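Ribonucleoside-diphosphate reductase (Pseudomonas aeruginosa, PDB 5IM3) probably catalyses the reduction of ribonucleoside diphosphates to deoxyribonucleotides for DNA synthesis, under allosteric control by nucleotides such as dATP. Local coordinates at residues A452-F464 with W501-H513. Sequence-based numbering, arbitrary orientation.
Sequences AYLETWHLDIEEF and WTLFSPSDVPDLH
In the ten-stranded alpha-beta barrel of this reductase, the turn that leads from strand 450-455 to helix 461-465 packs against strand 500-504 and the loop after it, into which it inserts W457. Its chi1 of 51° sets CG between the backbone N and the carbonyl carbon and sends the indole into the curve of the 504-513 loop. L512 CD1 lies over one face in a CH-pi contact, 4.3 Å from the centroid of the six-membered ring, while E455 CB sits on the opposite face, toward its rim. P506 runs along the ring's edge with its CA and N, and its CB lies 4.0 Å from W457 CH2; a broad, flat side chain suits so many apolar neighbours. The buried indole N-H is met, weakly, by E455 OE2. The other oxygen, OE1, takes a nearly straight hydrogen bond from H513 ND1 (2.7 Å, 168°), lying in the imidazole plane although carboxylate and ring are turned 47° apart. H513 NE2 is also hydrogen-bonded to D405, and E455 OE2 forms a salt bridge with K566; this lysine probably offsets part of the carboxylate charge. A second tryptophan, W501, gives its indole N-H to T456 O (NE1 to O 3.0 Å), reaching the oxygen from above the carbonyl plane. Backbone pairing is brief: F504 N bonds W457 O (2.8 Å), and L459 N returns a weak bond to F504 O. Beyond it, L459 CD2 lies 3.7 Å from L503 CB, and the beta-branch methyl of I461, CG2, meets L503 CD1. S505 comes close to the dATP-binding R410. Helix 517-532 adds F520 against E455 and L512, and strand 539-543 lines L459 and L503 with K540.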
ATOM      1  N   ALA A 452      25.104   1.108  24.742  1.00 38.59           N
ATOM      2  CA  ALA A 452      25.375   2.527  24.928  1.00 35.93           C
ATOM      3  C   ALA A 452      24.111   3.258  25.366  1.00 39.54           C
ATOM      4  O   ALA A 452      23.025   3.030  24.824  1.00 40.75           O
ATOM      5  CB  ALA A 452      25.918   3.145  23.638  1.00 35.31           C
ATOM      6  N   TYR A 453      24.260   4.135  26.358  1.00 41.21           N
ATOM      7  CA  TYR A 453      23.163   4.923  26.901  1.00 40.45           C
ATOM      8  C   TYR A 453      23.350   6.395  26.551  1.00 39.87           C
ATOM      9  O   TYR A 453      24.472   6.910  26.576  1.00 38.77           O
ATOM     10  CB  TYR A 453      23.079   4.772  28.421  1.00 35.82           C
ATOM     11  CG  TYR A 453      22.488   3.467  28.898  1.00 38.27           C
ATOM     12  CD1 TYR A 453      23.241   2.299  28.895  1.00 39.36           C
ATOM     13  CD2 TYR A 453      21.195   3.412  29.394  1.00 37.08           C
ATOM     14  CE1 TYR A 453      22.710   1.108  29.347  1.00 38.34           C
ATOM     15  CE2 TYR A 453      20.654   2.222  29.847  1.00 42.44           C
ATOM     16  CZ  TYR A 453      21.419   1.074  29.820  1.00 41.72           C
ATOM     17  OH  TYR A 453      20.894  -0.113  30.268  1.00 44.10           O
ATOM     18  N   LEU A 454      22.247   7.072  26.238  1.00 40.25           N
ATOM     19  CA  LEU A 454      22.280   8.502  25.954  1.00 39.65           C
ATOM     20  C   LEU A 454      21.045   9.168  26.544  1.00 39.64           C
ATOM     21  O   LEU A 454      19.934   8.650  26.421  1.00 43.21           O
ATOM     22  CB  LEU A 454      22.348   8.772  24.450  1.00 37.17           C
ATOM     23  CG  LEU A 454      22.852  10.165  24.080  1.00 41.29           C
ATOM     24  CD1 LEU A 454      24.345  10.280  24.354  1.00 39.25           C
ATOM     25  CD2 LEU A 454      22.538  10.484  22.627  1.00 40.95           C
ATOM     26  N   GLU A 455      21.248  10.318  27.182  1.00 41.64           N
ATOM     27  CA  GLU A 455      20.156  11.043  27.812  1.00 42.11           C
ATOM     28  C   GLU A 455      19.352  11.808  26.760  1.00 43.50           C
ATOM     29  O   GLU A 455      19.875  12.201  25.713  1.00 40.64           O
ATOM     30  CB  GLU A 455      20.704  11.991  28.881  1.00 44.13           C
ATOM     31  CG  GLU A 455      19.698  12.395  29.947  1.00 43.11           C
ATOM     32  CD  GLU A 455      20.358  12.901  31.216  1.00 46.15           C
ATOM     33  OE1 GLU A 455      21.456  12.407  31.561  1.00 46.86           O
ATOM     34  OE2 GLU A 455      19.779  13.788  31.875  1.00 47.52           O
ATOM     35  N   THR A 456      18.062  12.021  27.055  1.00 41.41           N
ATOM     36  CA  THR A 456      17.091  12.379  26.021  1.00 42.14           C
ATOM     37  C   THR A 456      17.207  13.823  25.534  1.00 43.33           C
ATOM     38  O   THR A 456      16.671  14.140  24.465  1.00 44.22           O
ATOM     39  CB  THR A 456      15.670  12.126  26.534  1.00 41.73           C
ATOM     40  OG1 THR A 456      15.617  10.850  27.184  1.00 40.49           O
ATOM     41  CG2 THR A 456      14.679  12.125  25.382  1.00 45.73           C
ATOM     42  N   TRP A 457      17.877  14.702  26.276  1.00 43.60           N
ATOM     43  CA  TRP A 457      18.126  16.061  25.809  1.00 46.27           C
ATOM     44  C   TRP A 457      19.420  16.184  25.012  1.00 47.09           C
ATOM     45  O   TRP A 457      19.714  17.268  24.496  1.00 44.97           O
ATOM     46  CB  TRP A 457      18.160  17.041  26.990  1.00 46.70           C
ATOM     47  CG  TRP A 457      19.075  16.633  28.110  1.00 47.67           C
ATOM     48  CD1 TRP A 457      18.712  16.070  29.300  1.00 46.46           C
ATOM     49  CD2 TRP A 457      20.504  16.759  28.147  1.00 46.71           C
ATOM     50  NE1 TRP A 457      19.820  15.840  30.074  1.00 46.51           N
ATOM     51  CE2 TRP A 457      20.934  16.250  29.390  1.00 46.54           C
ATOM     52  CE3 TRP A 457      21.458  17.249  27.253  1.00 47.36           C
ATOM     53  CZ2 TRP A 457      22.276  16.219  29.760  1.00 46.97           C
ATOM     54  CZ3 TRP A 457      22.795  17.217  27.623  1.00 47.33           C
ATOM     55  CH2 TRP A 457      23.190  16.707  28.866  1.00 47.77           C
ATOM     56  N   HIS A 458      20.196  15.108  24.900  1.00 46.17           N
ATOM     57  CA  HIS A 458      21.459  15.155  24.177  1.00 46.01           C
ATOM     58  C   HIS A 458      21.217  15.491  22.710  1.00 45.26           C
ATOM     59  O   HIS A 458      20.325  14.932  22.067  1.00 43.98           O
ATOM     60  CB  HIS A 458      22.175  13.811  24.305  1.00 45.57           C
ATOM     61  CG  HIS A 458      23.628  13.853  23.949  1.00 44.98           C
ATOM     62  ND1 HIS A 458      24.077  13.875  22.646  1.00 45.40           N
ATOM     63  CD2 HIS A 458      24.736  13.850  24.727  1.00 45.40           C
ATOM     64  CE1 HIS A 458      25.398  13.894  22.637  1.00 46.51           C
ATOM     65  NE2 HIS A 458      25.822  13.878  23.887  1.00 46.47           N
ATOM     66  N   LEU A 459      22.026  16.407  22.177  1.00 40.95           N
ATOM     67  CA  LEU A 459      21.782  16.916  20.833  1.00 41.99           C
ATOM     68  C   LEU A 459      21.950  15.856  19.750  1.00 39.80           C
ATOM     69  O   LEU A 459      21.426  16.034  18.645  1.00 39.39           O
ATOM     70  CB  LEU A 459      22.702  18.103  20.545  1.00 43.19           C
ATOM     71  CG  LEU A 459      21.964  19.428  20.376  1.00 45.02           C
ATOM     72  CD1 LEU A 459      22.963  20.551  20.202  1.00 48.70           C
ATOM     73  CD2 LEU A 459      21.016  19.368  19.190  1.00 44.53           C
ATOM     74  N   ASP A 460      22.650  14.762  20.033  1.00 39.37           N
ATOM     75  CA  ASP A 460      22.786  13.674  19.074  1.00 40.92           C
ATOM     76  C   ASP A 460      21.681  12.629  19.213  1.00 39.79           C
ATOM     77  O   ASP A 460      21.750  11.585  18.556  1.00 39.11           O
ATOM     78  CB  ASP A 460      24.156  13.002  19.223  1.00 43.75           C
ATOM     79  CG  ASP A 460      25.308  13.923  18.851  1.00 46.17           C
ATOM     80  OD1 ASP A 460      25.111  14.843  18.029  1.00 45.71           O
ATOM     81  OD2 ASP A 460      26.418  13.715  19.381  1.00 45.64           O
ATOM     82  N   ILE A 461      20.651  12.897  20.020  1.00 42.52           N
ATOM     83  CA  ILE A 461      19.681  11.855  20.353  1.00 44.70           C
ATOM     84  C   ILE A 461      18.978  11.337  19.105  1.00 47.20           C
ATOM     85  O   ILE A 461      18.714  10.135  18.986  1.00 43.67           O
ATOM     86  CB  ILE A 461      18.666  12.368  21.396  1.00 45.75           C
ATOM     87  CG1 ILE A 461      17.764  11.224  21.873  1.00 45.83           C
ATOM     88  CG2 ILE A 461      17.811  13.496  20.828  1.00 45.98           C
ATOM     89  CD1 ILE A 461      18.509  10.110  22.592  1.00 45.66           C
ATOM     90  N   GLU A 462      18.663  12.225  18.155  1.00 48.19           N
ATOM     91  CA  GLU A 462      17.903  11.808  16.979  1.00 48.82           C
ATOM     92  C   GLU A 462      18.698  10.821  16.130  1.00 47.65           C
ATOM     93  O   GLU A 462      18.160   9.803  15.681  1.00 48.17           O
ATOM     94  CB  GLU A 462      17.489  13.032  16.156  1.00 55.27           C
ATOM     95  CG  GLU A 462      16.466  13.914  16.857  1.00 57.93           C
ATOM     96  CD  GLU A 462      16.218  15.224  16.138  1.00 64.56           C
ATOM     97  OE1 GLU A 462      17.203  15.899  15.765  1.00 66.64           O
ATOM     98  OE2 GLU A 462      15.036  15.582  15.943  1.00 68.01           O
ATOM     99  N   GLU A 463      19.976  11.109  15.887  1.00 48.07           N
ATOM    100  CA  GLU A 463      20.826  10.125  15.222  1.00 49.79           C
ATOM    101  C   GLU A 463      20.945   8.853  16.059  1.00 47.12           C
ATOM    102  O   GLU A 463      21.004   7.749  15.505  1.00 47.39           O
ATOM    103  CB  GLU A 463      22.208  10.728  14.950  1.00 52.28           C
ATOM    104  CG  GLU A 463      23.127   9.870  14.085  1.00 53.79           C
ATOM    105  CD  GLU A 463      24.511  10.484  13.907  1.00 57.55           C
ATOM    106  OE1 GLU A 463      24.827  11.469  14.612  1.00 57.45           O
ATOM    107  OE2 GLU A 463      25.290   9.977  13.068  1.00 57.61           O
ATOM    108  N   PHE A 464      20.958   8.989  17.388  1.00 39.56           N
ATOM    109  CA  PHE A 464      21.104   7.835  18.276  1.00 40.73           C
ATOM    110  C   PHE A 464      19.956   6.847  18.099  1.00 40.82           C
ATOM    111  O   PHE A 464      20.172   5.632  18.074  1.00 39.33           O
ATOM    112  CB  PHE A 464      21.176   8.319  19.726  1.00 39.96           C
ATOM    113  CG  PHE A 464      21.504   7.247  20.733  1.00 38.47           C
ATOM    114  CD1 PHE A 464      22.810   6.823  20.919  1.00 40.28           C
ATOM    115  CD2 PHE A 464      20.509   6.701  21.534  1.00 39.83           C
ATOM    116  CE1 PHE A 464      23.117   5.856  21.864  1.00 38.94           C
ATOM    117  CE2 PHE A 464      20.809   5.733  22.480  1.00 39.55           C
ATOM    118  CZ  PHE A 464      22.117   5.311  22.644  1.00 40.21           C
ATOM    119  N   TRP A 501      10.495  20.440  24.270  1.00 54.49           N
ATOM    120  CA  TRP A 501      11.685  19.761  24.765  1.00 51.39           C
ATOM    121  C   TRP A 501      12.884  20.288  23.993  1.00 50.37           C
ATOM    122  O   TRP A 501      12.867  20.297  22.758  1.00 50.13           O
ATOM    123  CB  TRP A 501      11.545  18.241  24.598  1.00 49.03           C
ATOM    124  CG  TRP A 501      12.692  17.435  25.127  1.00 48.12           C
ATOM    125  CD1 TRP A 501      13.596  16.720  24.396  1.00 46.20           C
ATOM    126  CD2 TRP A 501      13.055  17.252  26.502  1.00 47.35           C
ATOM    127  NE1 TRP A 501      14.498  16.104  25.230  1.00 46.92           N
ATOM    128  CE2 TRP A 501      14.188  16.414  26.527  1.00 46.67           C
ATOM    129  CE3 TRP A 501      12.532  17.714  27.713  1.00 48.90           C
ATOM    130  CZ2 TRP A 501      14.808  16.031  27.716  1.00 48.08           C
ATOM    131  CZ3 TRP A 501      13.151  17.331  28.896  1.00 49.57           C
ATOM    132  CH2 TRP A 501      14.276  16.499  28.886  1.00 47.90           C
ATOM    133  N   THR A 502      13.910  20.730  24.714  1.00 48.25           N
ATOM    134  CA  THR A 502      15.075  21.365  24.112  1.00 48.59           C
ATOM    135  C   THR A 502      16.280  20.437  24.193  1.00 47.23           C
ATOM    136  O   THR A 502      16.566  19.869  25.252  1.00 48.07           O
ATOM    137  CB  THR A 502      15.393  22.695  24.802  1.00 48.97           C
ATOM    138  OG1 THR A 502      14.251  23.558  24.726  1.00 49.78           O
ATOM    139  CG2 THR A 502      16.581  23.377  24.135  1.00 50.24           C
ATOM    140  N   LEU A 503      16.983  20.292  23.075  1.00 46.32           N
ATOM    141  CA  LEU A 503      18.199  19.498  23.010  1.00 45.86           C
ATOM    142  C   LEU A 503      19.415  20.398  23.192  1.00 48.21           C
ATOM    143  O   LEU A 503      19.478  21.497  22.633  1.00 49.51           O
ATOM    144  CB  LEU A 503      18.293  18.749  21.677  1.00 46.75           C
ATOM    145  CG  LEU A 503      17.036  17.988  21.245  1.00 47.72           C
ATOM    146  CD1 LEU A 503      17.288  17.208  19.961  1.00 46.69           C
ATOM    147  CD2 LEU A 503      16.558  17.060  22.347  1.00 46.40           C
ATOM    148  N   PHE A 504      20.375  19.927  23.987  1.00 43.92           N
ATOM    149  CA  PHE A 504      21.593  20.662  24.286  1.00 43.56           C
ATOM    150  C   PHE A 504      22.800  19.767  24.050  1.00 42.54           C
ATOM    151  O   PHE A 504      22.706  18.537  24.091  1.00 43.11           O
ATOM    152  CB  PHE A 504      21.644  21.147  25.744  1.00 44.18           C
ATOM    153  CG  PHE A 504      20.515  22.053  26.137  1.00 45.23           C
ATOM    154  CD1 PHE A 504      20.533  23.394  25.796  1.00 47.01           C
ATOM    155  CD2 PHE A 504      19.455  21.572  26.885  1.00 46.97           C
ATOM    156  CE1 PHE A 504      19.503  24.232  26.175  1.00 47.76           C
ATOM    157  CE2 PHE A 504      18.418  22.403  27.262  1.00 46.72           C
ATOM    158  CZ  PHE A 504      18.445  23.735  26.912  1.00 48.95           C
ATOM    159  N   SER A 505      23.922  20.386  23.818  1.00 41.24           N
ATOM    160  CA  SER A 505      25.153  19.612  23.917  1.00 43.66           C
ATOM    161  C   SER A 505      25.650  19.614  25.360  1.00 41.13           C
ATOM    162  O   SER A 505      25.630  20.657  26.018  1.00 42.01           O
ATOM    163  CB  SER A 505      26.237  20.180  23.012  1.00 44.78           C
ATOM    164  OG  SER A 505      27.452  19.472  23.196  1.00 43.90           O
ATOM    165  N   PRO A 506      26.099  18.474  25.890  1.00 43.41           N
ATOM    166  CA  PRO A 506      26.512  18.450  27.303  1.00 45.50           C
ATOM    167  C   PRO A 506      27.632  19.422  27.627  1.00 44.85           C
ATOM    168  O   PRO A 506      27.727  19.870  28.775  1.00 47.38           O
ATOM    169  CB  PRO A 506      26.943  16.992  27.520  1.00 44.37           C
ATOM    170  CG  PRO A 506      27.221  16.463  26.165  1.00 45.92           C
ATOM    171  CD  PRO A 506      26.275  17.164  25.246  1.00 44.66           C
ATOM    172  N   SER A 507      28.480  19.773  26.656  1.00 45.25           N
ATOM    173  CA  SER A 507      29.568  20.709  26.925  1.00 47.12           C
ATOM    174  C   SER A 507      29.059  22.100  27.284  1.00 47.90           C
ATOM    175  O   SER A 507      29.771  22.850  27.958  1.00 49.36           O
ATOM    176  CB  SER A 507      30.509  20.793  25.722  1.00 44.88           C
ATOM    177  OG  SER A 507      29.801  21.088  24.533  1.00 46.04           O
ATOM    178  N   ASP A 508      27.854  22.463  26.849  1.00 46.84           N
ATOM    179  CA  ASP A 508      27.235  23.708  27.284  1.00 50.24           C
ATOM    180  C   ASP A 508      26.460  23.564  28.586  1.00 50.72           C
ATOM    181  O   ASP A 508      26.188  24.576  29.244  1.00 50.63           O
ATOM    182  CB  ASP A 508      26.291  24.238  26.203  1.00 53.91           C
ATOM    183  CG  ASP A 508      27.025  24.697  24.957  1.00 54.88           C
ATOM    184  OD1 ASP A 508      27.987  25.487  25.082  1.00 57.04           O
ATOM    185  OD2 ASP A 508      26.642  24.261  23.850  1.00 55.31           O
ATOM    186  N   VAL A 509      26.099  22.344  28.973  1.00 47.78           N
ATOM    187  CA  VAL A 509      25.317  22.106  30.181  1.00 46.01           C
ATOM    188  C   VAL A 509      25.950  20.946  30.943  1.00 46.05           C
ATOM    189  O   VAL A 509      25.286  19.931  31.196  1.00 43.66           O
ATOM    190  CB  VAL A 509      23.844  21.828  29.834  1.00 48.06           C
ATOM    191  CG1 VAL A 509      23.189  23.090  29.267  1.00 47.71           C
ATOM    192  CG2 VAL A 509      23.722  20.675  28.834  1.00 45.96           C
ATOM    193  N   PRO A 510      27.219  21.055  31.347  1.00 46.77           N
ATOM    194  CA  PRO A 510      27.929  19.878  31.877  1.00 48.10           C
ATOM    195  C   PRO A 510      27.398  19.369  33.206  1.00 50.34           C
ATOM    196  O   PRO A 510      27.773  18.261  33.608  1.00 49.63           O
ATOM    197  CB  PRO A 510      29.375  20.375  32.016  1.00 48.69           C
ATOM    198  CG  PRO A 510      29.266  21.865  32.126  1.00 47.99           C
ATOM    199  CD  PRO A 510      28.083  22.250  31.290  1.00 48.77           C
ATOM    200  N   ASP A 511      26.540  20.121  33.889  1.00 54.23           N
ATOM    201  CA  ASP A 511      26.048  19.723  35.201  1.00 54.57           C
ATOM    202  C   ASP A 511      24.743  18.937  35.147  1.00 53.00           C
ATOM    203  O   ASP A 511      24.373  18.325  36.153  1.00 53.98           O
ATOM    204  CB  ASP A 511      25.872  20.961  36.095  1.00 55.66           C
ATOM    205  CG  ASP A 511      25.061  22.060  35.425  1.00 56.93           C
ATOM    206  OD1 ASP A 511      25.226  22.268  34.205  1.00 54.79           O
ATOM    207  OD2 ASP A 511      24.259  22.718  36.122  1.00 58.73           O
ATOM    208  N   LEU A 512      24.055  18.911  34.001  1.00 48.05           N
ATOM    209  CA  LEU A 512      22.738  18.279  33.932  1.00 46.93           C
ATOM    210  C   LEU A 512      22.819  16.773  34.138  1.00 46.81           C
ATOM    211  O   LEU A 512      22.009  16.192  34.870  1.00 47.94           O
ATOM    212  CB  LEU A 512      22.074  18.580  32.585  1.00 47.14           C
ATOM    213  CG  LEU A 512      21.417  19.944  32.369  1.00 49.55           C
ATOM    214  CD1 LEU A 512      20.686  19.952  31.033  1.00 47.88           C
ATOM    215  CD2 LEU A 512      20.455  20.302  33.498  1.00 49.22           C
ATOM    216  N   HIS A 513      23.769  16.117  33.473  1.00 47.33           N
ATOM    217  CA  HIS A 513      23.824  14.660  33.505  1.00 48.98           C
ATOM    218  C   HIS A 513      23.922  14.131  34.934  1.00 50.94           C
ATOM    219  O   HIS A 513      23.327  13.098  35.261  1.00 51.07           O
ATOM    220  CB  HIS A 513      25.002  14.173  32.663  1.00 48.39           C
ATOM    221  CG  HIS A 513      25.109  12.683  32.574  1.00 47.28           C
ATOM    222  ND1 HIS A 513      24.042  11.875  32.244  1.00 46.83           N
ATOM    223  CD2 HIS A 513      26.161  11.855  32.771  1.00 46.12           C
ATOM    224  CE1 HIS A 513      24.434  10.614  32.238  1.00 47.11           C
ATOM    225  NE2 HIS A 513      25.716  10.574  32.556  1.00 46.09           N
TER